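Local coordinates for Dye type peroxidase A (Streptomyces lividans 1326, PDB 6GZW), which probably uses hydrogen peroxide and its heme cofactor to oxidise dyes and related substrates, as in other dye-decolourising peroxidases, at residues A[11-15]-A[57-62]; A[88-93]-A[373-377]; A[100-104]-A[212-216]. All blocks are in the same frame, centred on the assembly; numbering follows the deposited sequence.

In the fold
The Dyp-type peroxidase fold has two ferredoxin-like halves sharing one antiparallel sheet. Contact 1 lies within the N-terminal half, at the C-terminal end of helix 43-61, its centre about 23 Å from that of contact 2 and about 26 Å from that of contact 3. Contact 2 brings the C-terminal helix 372-375 onto the end of strand 83-89 and helix 90-95; contact 3 joins the two halves. The centres of contacts 2 and 3 are about 9 Å apart, and they touch: F93 CZ meets W214 CZ2 at 3.5 Å. The heme pocket draws on residues between 177 and 352; segments 11-15, 57-62, 88-93, 100-104 and 373-377 lie outside that span in sequence.

Contact 1: A[11-15]-A[57-62]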
# COMPACT_ATOMS: atom_id res chain seq x y z
N GLN A 11 -17.54 5.34 9.84
CA GLN A 11 -18.12 5.79 8.60
C GLN A 11 -18.00 7.30 8.50
O GLN A 11 -18.39 8.01 9.44
CB GLN A 11 -19.59 5.41 8.59
CG GLN A 11 -20.32 5.91 7.34
CD GLN A 11 -21.74 5.39 7.20
OE1 GLN A 11 -22.13 4.44 7.86
NE2 GLN A 11 -22.50 6.00 6.32
N ALA A 12 -17.48 7.79 7.39
CA ALA A 12 -17.45 9.23 7.12
C ALA A 12 -18.71 9.66 6.36
O ALA A 12 -19.29 8.90 5.58
CB ALA A 12 -16.20 9.60 6.33
N MET A 13 -19.10 10.90 6.57
CA MET A 13 -20.25 11.46 5.89
C MET A 13 -19.89 11.96 4.50
O MET A 13 -18.90 12.68 4.33
CB MET A 13 -20.87 12.60 6.70
CG MET A 13 -21.58 12.13 7.96
SD MET A 13 -22.45 13.50 8.79
CE MET A 13 -23.77 13.88 7.64
N PHE A 14 -20.72 11.61 3.52
CA PHE A 14 -20.59 12.10 2.17
C PHE A 14 -21.30 13.44 2.03
O PHE A 14 -20.72 14.42 1.53
CB PHE A 14 -21.19 11.11 1.14
CG PHE A 14 -21.27 11.65 -0.24
CD1 PHE A 14 -20.12 11.99 -0.95
CD2 PHE A 14 -22.53 11.87 -0.86
CE1 PHE A 14 -20.20 12.52 -2.23
CE2 PHE A 14 -22.60 12.39 -2.15
CZ PHE A 14 -21.44 12.72 -2.83
N HIS A 15 -22.57 13.47 2.43
CA HIS A 15 -23.36 14.69 2.31
C HIS A 15 -22.96 15.68 3.41
O HIS A 15 -22.76 15.28 4.56
CB HIS A 15 -24.87 14.43 2.39
CG HIS A 15 -25.43 13.73 1.19
ND1 HIS A 15 -26.08 12.52 1.27
CD2 HIS A 15 -25.46 14.09 -0.12
CE1 HIS A 15 -26.47 12.15 0.07
NE2 HIS A 15 -26.12 13.09 -0.79
N ALA A 57 -19.69 7.49 -4.90
CA ALA A 57 -19.12 7.89 -3.62
C ALA A 57 -20.11 7.72 -2.46
O ALA A 57 -19.77 7.18 -1.41
CB ALA A 57 -18.65 9.32 -3.68
N ARG A 58 -21.35 8.20 -2.65
CA ARG A 58 -22.39 8.10 -1.64
C ARG A 58 -22.60 6.66 -1.19
O ARG A 58 -22.57 6.35 -0.00
CB ARG A 58 -23.70 8.71 -2.15
CG ARG A 58 -24.76 8.96 -1.08
CD ARG A 58 -25.79 7.86 -0.94
NE ARG A 58 -26.39 7.50 -2.23
CZ ARG A 58 -27.08 6.39 -2.44
NH1 ARG A 58 -27.30 5.51 -1.46
NH2 ARG A 58 -27.53 6.14 -3.66
N ARG A 59 -22.78 5.75 -2.16
CA ARG A 59 -23.00 4.35 -1.80
C ARG A 59 -21.81 3.76 -1.09
O ARG A 59 -21.94 3.14 -0.02
CB ARG A 59 -23.28 3.50 -3.04
CG ARG A 59 -24.60 3.78 -3.75
CD ARG A 59 -24.68 3.16 -5.16
NE ARG A 59 -25.81 3.69 -5.91
CZ ARG A 59 -27.09 3.29 -5.77
NH1 ARG A 59 -27.44 2.30 -4.96
NH2 ARG A 59 -28.03 3.92 -6.47
N LEU A 60 -20.63 3.93 -1.70
CA LEU A 60 -19.45 3.26 -1.17
C LEU A 60 -19.04 3.79 0.20
O LEU A 60 -18.63 3.02 1.06
CB LEU A 60 -18.29 3.34 -2.17
CG LEU A 60 -18.24 2.18 -3.17
CD1 LEU A 60 -19.53 1.94 -3.93
CD2 LEU A 60 -17.10 2.45 -4.13
N MET A 61 -19.20 5.09 0.41
CA MET A 61 -18.89 5.67 1.74
C MET A 61 -19.83 5.17 2.84
O MET A 61 -19.48 5.16 4.02
CB MET A 61 -18.86 7.20 1.70
CG MET A 61 -17.66 7.76 0.97
SD MET A 61 -17.63 9.55 0.96
CE MET A 61 -17.66 9.84 2.73
N ALA A 62 -21.01 4.69 2.45
CA ALA A 62 -21.94 4.08 3.40
C ALA A 62 -21.73 2.57 3.57
O ALA A 62 -22.48 1.90 4.26
CB ALA A 62 -23.36 4.39 2.97
O HOH W 1 -17.02 6.06 5.18
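M61 O and A12 N share one water, which donates to the carbonyl at 2.9 Å and accepts from the amide N-H of A12. The bridge ties the N-terminal arm 11-15 to the C-terminal end of helix 43-61, the first helix of the βαββαβ ferredoxin-like half. Q11 runs extended along the helix end: its CG passes 3.5 Å from M61 O, and its amide NE2 comes within 3.5 Å of A62 CA. The rest of the contact is largely apolar. M61 SD lies obliquely to the F14 ring, 5.2 Å from its centroid, a Met-aromatic contact, and also packs on F14 CB. A bend at the last torsion (chi3 57°) turns the methyl CE toward the arm's backbone, 3.4 Å from A12 O and close to M13 O as well. F14 inserts its ring against the helix, with the backbone N of R58 above one face, while F14 CE1 touches A57 CB. F14 CD2 stands over the centre of one face of the H15 imidazole. R58, salt-bridged to D55, runs its aliphatic chain past both rings: CB sits 3.6 Å from F14 CD2, and CG 3.8 Å from H15 CE1.

Contact 2: A[88-93]-A[373-377]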
# COMPACT_ATOMS: atom_id res chain seq x y z
N PHE A 88 -11.50 20.08 -9.75
CA PHE A 88 -11.36 20.50 -11.13
C PHE A 88 -10.07 21.29 -11.32
O PHE A 88 -9.77 22.20 -10.51
CB PHE A 88 -12.55 21.40 -11.54
CG PHE A 88 -13.88 20.77 -11.33
CD1 PHE A 88 -14.48 20.77 -10.07
CD2 PHE A 88 -14.53 20.12 -12.37
CE1 PHE A 88 -15.69 20.15 -9.85
CE2 PHE A 88 -15.74 19.51 -12.16
CZ PHE A 88 -16.33 19.51 -10.91
N GLY A 89 -9.32 21.00 -12.38
CA GLY A 89 -8.06 21.68 -12.67
C GLY A 89 -8.32 22.86 -13.60
O GLY A 89 -9.41 22.97 -14.19
N HIS A 90 -7.30 23.70 -13.73
CA HIS A 90 -7.30 24.84 -14.64
C HIS A 90 -7.74 24.44 -16.05
O HIS A 90 -8.61 25.12 -16.64
CB HIS A 90 -5.91 25.48 -14.66
CG HIS A 90 -5.80 26.72 -15.48
ND1 HIS A 90 -5.58 26.69 -16.84
CD2 HIS A 90 -5.80 28.03 -15.13
CE1 HIS A 90 -5.48 27.93 -17.30
NE2 HIS A 90 -5.60 28.76 -16.28
N SER A 91 -7.21 23.33 -16.56
CA SER A 91 -7.48 22.88 -17.93
C SER A 91 -8.94 22.51 -18.18
O SER A 91 -9.42 22.61 -19.29
CB SER A 91 -6.56 21.72 -18.30
OG SER A 91 -6.72 20.66 -17.38
N PHE A 92 -9.66 22.09 -17.14
CA PHE A 92 -11.05 21.67 -17.29
C PHE A 92 -11.96 22.70 -17.99
O PHE A 92 -12.83 22.33 -18.80
CB PHE A 92 -11.62 21.37 -15.91
CG PHE A 92 -13.05 20.90 -15.92
CD1 PHE A 92 -13.36 19.55 -16.10
CD2 PHE A 92 -14.11 21.79 -15.71
CE1 PHE A 92 -14.69 19.11 -16.09
CE2 PHE A 92 -15.43 21.35 -15.72
CZ PHE A 92 -15.72 20.01 -15.91
N PHE A 93 -11.73 23.97 -17.68
CA PHE A 93 -12.69 25.04 -18.00
C PHE A 93 -12.66 25.38 -19.50
O PHE A 93 -13.71 25.59 -20.12
CB PHE A 93 -12.45 26.24 -17.04
CG PHE A 93 -12.69 25.88 -15.60
CD1 PHE A 93 -11.70 25.24 -14.84
CD2 PHE A 93 -13.95 26.06 -15.03
CE1 PHE A 93 -11.94 24.84 -13.55
CE2 PHE A 93 -14.20 25.68 -13.72
CZ PHE A 93 -13.20 25.04 -12.97
N ARG A 373 -23.51 23.19 -9.07
CA ARG A 373 -23.61 24.62 -9.40
C ARG A 373 -22.71 25.06 -10.55
O ARG A 373 -23.04 26.00 -11.27
CB ARG A 373 -23.32 25.49 -8.17
CG ARG A 373 -24.40 25.45 -7.12
CD ARG A 373 -25.69 26.08 -7.62
NE ARG A 373 -26.57 25.15 -8.33
CZ ARG A 373 -27.32 24.19 -7.77
NH1 ARG A 373 -27.30 24.00 -6.44
NH2 ARG A 373 -28.08 23.40 -8.53
N LEU A 374 -21.56 24.40 -10.71
CA LEU A 374 -20.70 24.65 -11.84
C LEU A 374 -21.28 24.08 -13.13
O LEU A 374 -21.22 24.73 -14.18
CB LEU A 374 -19.31 24.02 -11.62
CG LEU A 374 -18.32 24.11 -12.79
CD1 LEU A 374 -18.06 25.54 -13.26
CD2 LEU A 374 -17.01 23.43 -12.40
N LEU A 375 -21.72 22.82 -13.07
CA LEU A 375 -21.84 22.01 -14.29
C LEU A 375 -23.21 21.99 -14.94
O LEU A 375 -23.32 21.66 -16.11
CB LEU A 375 -21.40 20.58 -14.00
CG LEU A 375 -19.94 20.46 -13.57
CD1 LEU A 375 -19.65 19.05 -13.03
CD2 LEU A 375 -19.02 20.79 -14.73
N GLU A 376 -24.25 22.27 -14.17
CA GLU A 376 -25.60 22.29 -14.71
C GLU A 376 -25.72 23.28 -15.92
O GLU A 376 -25.02 24.32 -15.99
CB GLU A 376 -26.59 22.62 -13.62
CG GLU A 376 -26.47 24.06 -13.16
CD GLU A 376 -27.11 24.34 -11.82
OE1 GLU A 376 -27.78 23.45 -11.25
OE2 GLU A 376 -26.93 25.50 -11.32
N GLY A 377 -26.57 22.90 -16.88
CA GLY A 377 -26.74 23.66 -18.12
C GLY A 377 -27.04 22.75 -19.29
O GLY A 377 -26.60 21.59 -19.34
OXT GLY A 377 -27.76 23.16 -20.22
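With CG of F88 set opposite its carbonyl carbon (chi1 -56°) and CG of L374 opposite its own backbone nitrogen (chi1 175°), the two side chains reach toward each other from opposite directions, and the L374 methyl CD2 lands over the middle of the phenyl face. This is a CH-pi contact: CD2 stands 4.0 Å from the centroid of the F88 ring, only 6° from its normal. It fastens the C-terminal helix 372-375 of the Dyp-type peroxidase fold to the end of strand 83-89 and the weakly bonded helix that follows it. The same L374 methyl also reaches F93, lying 3.8 Å from CE2, and so sits among three phenylalanines. These rings pack against one another as well: F88 points CD2 at the centre of the F92 face, and F92 in turn carries its own CD2 over the face of F93. L375 divides its two methyls between F88 and F92. Its CD1 rests 4.0 Å from F88 CZ, whereas CD2 comes at the edge of the F92 ring, near its plane, 3.6 Å from CZ. L50 of helix 43-61 touches both F88 and L375. All five residues that meet across the contact are buried. The polar groups of the tail keep to the outside, where R373 grips E376 side-on with two nitrogens: NH2 reaches OE1 at 2.7 Å, and NE reaches OE2 at 3.0 Å.

Contact 3: A[100-104]-A[212-216]; sequences KQRPV and PAWMA
Two loops pass each other with the CA atoms of P103 and P212 6.2 Å apart, one leaving a 3-10 turn at Q101, the other entering a 3-10 segment at A213. They join the N-terminal and C-terminal halves of the Dyp-type peroxidase fold. The link is the indole of W214, whose NE1 donates to Q101 O at 2.8 Å. That bond is nearly straight (167°), with the acceptor close to the ring plane. A chi1 of 74° places CG of W214 between its backbone N and carbonyl carbon, and this turns the indole edge toward the opposite loop. The bent chain of Q101 folds back alongside, OE1 lying 3.6 Å from W214 CD1. Water 2 donates to that oxygen and accepts from W214 N, adding a water bridge beside the direct bond. P103 wedges in beside them, its CG 3.8 Å from W214 CZ2 and its CB 3.8 Å from P212 CD, the P103 and P212 side chains crossing at about a right angle. A phenylalanine in place of W214 would probably leave Q101 O without its N-H donor and open a gap beside P103. Behind the indole, M215 lays its CG over one face, 3.5 Å above the plane of the W214 ring and offset toward the rim.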
# COMPACT_ATOMS: atom_id res chain seq x y z
N LYS A 100 -15.38 31.49 -18.27
CA LYS A 100 -15.94 32.54 -17.42
C LYS A 100 -16.10 32.13 -15.94
O LYS A 100 -16.10 33.01 -15.09
CB LYS A 100 -17.27 33.05 -17.99
CG LYS A 100 -17.08 33.86 -19.26
CD LYS A 100 -18.38 34.35 -19.87
CE LYS A 100 -18.10 34.99 -21.22
NZ LYS A 100 -19.25 35.79 -21.72
N GLN A 101 -16.19 30.82 -15.66
CA GLN A 101 -16.31 30.29 -14.28
C GLN A 101 -14.98 29.77 -13.66
O GLN A 101 -14.99 29.27 -12.52
CB GLN A 101 -17.31 29.13 -14.28
CG GLN A 101 -18.72 29.48 -14.72
CD GLN A 101 -19.43 30.45 -13.80
OE1 GLN A 101 -19.02 30.69 -12.65
NE2 GLN A 101 -20.50 31.03 -14.31
N ARG A 102 -13.88 29.90 -14.39
CA ARG A 102 -12.58 29.44 -13.92
C ARG A 102 -12.10 30.38 -12.82
O ARG A 102 -11.93 31.57 -13.08
CB ARG A 102 -11.56 29.45 -15.06
CG ARG A 102 -10.25 28.76 -14.71
CD ARG A 102 -9.26 28.86 -15.84
NE ARG A 102 -8.70 30.22 -15.89
CZ ARG A 102 -8.99 31.17 -16.78
NH1 ARG A 102 -9.83 30.96 -17.80
NH2 ARG A 102 -8.41 32.36 -16.66
N PRO A 103 -11.88 29.86 -11.58
CA PRO A 103 -11.42 30.78 -10.52
C PRO A 103 -10.01 31.29 -10.77
O PRO A 103 -9.18 30.55 -11.33
CB PRO A 103 -11.49 29.92 -9.25
CG PRO A 103 -12.28 28.67 -9.62
CD PRO A 103 -12.04 28.48 -11.09
N VAL A 104 -9.74 32.53 -10.36
CA VAL A 104 -8.38 33.12 -10.41
C VAL A 104 -7.43 32.24 -9.57
O VAL A 104 -6.22 32.13 -9.88
CB VAL A 104 -8.35 34.58 -9.87
CG1 VAL A 104 -6.93 35.09 -9.71
CG2 VAL A 104 -9.13 35.51 -10.79
N PRO A 212 -15.76 32.58 -7.69
CA PRO A 212 -17.04 32.33 -8.34
C PRO A 212 -17.96 31.55 -7.40
O PRO A 212 -17.50 30.73 -6.61
CB PRO A 212 -16.67 31.53 -9.60
CG PRO A 212 -15.23 31.11 -9.43
CD PRO A 212 -14.72 31.61 -8.10
N ALA A 213 -19.26 31.82 -7.49
CA ALA A 213 -20.21 31.28 -6.52
C ALA A 213 -20.24 29.76 -6.49
O ALA A 213 -20.50 29.19 -5.44
CB ALA A 213 -21.61 31.83 -6.81
N TRP A 214 -19.93 29.09 -7.61
CA TRP A 214 -19.94 27.62 -7.63
C TRP A 214 -18.92 27.01 -6.65
O TRP A 214 -19.04 25.84 -6.29
CB TRP A 214 -19.72 27.06 -9.05
CG TRP A 214 -18.34 27.16 -9.60
CD1 TRP A 214 -17.84 28.15 -10.37
CD2 TRP A 214 -17.28 26.21 -9.43
NE1 TRP A 214 -16.53 27.90 -10.69
CE2 TRP A 214 -16.16 26.71 -10.13
CE3 TRP A 214 -17.17 24.98 -8.75
CZ2 TRP A 214 -14.94 26.03 -10.15
CZ3 TRP A 214 -15.96 24.31 -8.80
CH2 TRP A 214 -14.87 24.83 -9.49
N MET A 215 -17.90 27.78 -6.25
CA MET A 215 -16.92 27.32 -5.26
C MET A 215 -17.27 27.55 -3.78
O MET A 215 -16.44 27.26 -2.90
CB MET A 215 -15.54 27.90 -5.58
CG MET A 215 -14.73 27.05 -6.55
SD MET A 215 -14.32 25.40 -5.92
CE MET A 215 -13.21 25.84 -4.58
N ALA A 216 -18.47 28.07 -3.49
CA ALA A 216 -18.90 28.31 -2.11
C ALA A 216 -18.72 27.11 -1.17
O ALA A 216 -19.09 25.99 -1.53
CB ALA A 216 -20.34 28.80 -2.09
O HOH W 2 -20.56 30.26 -10.22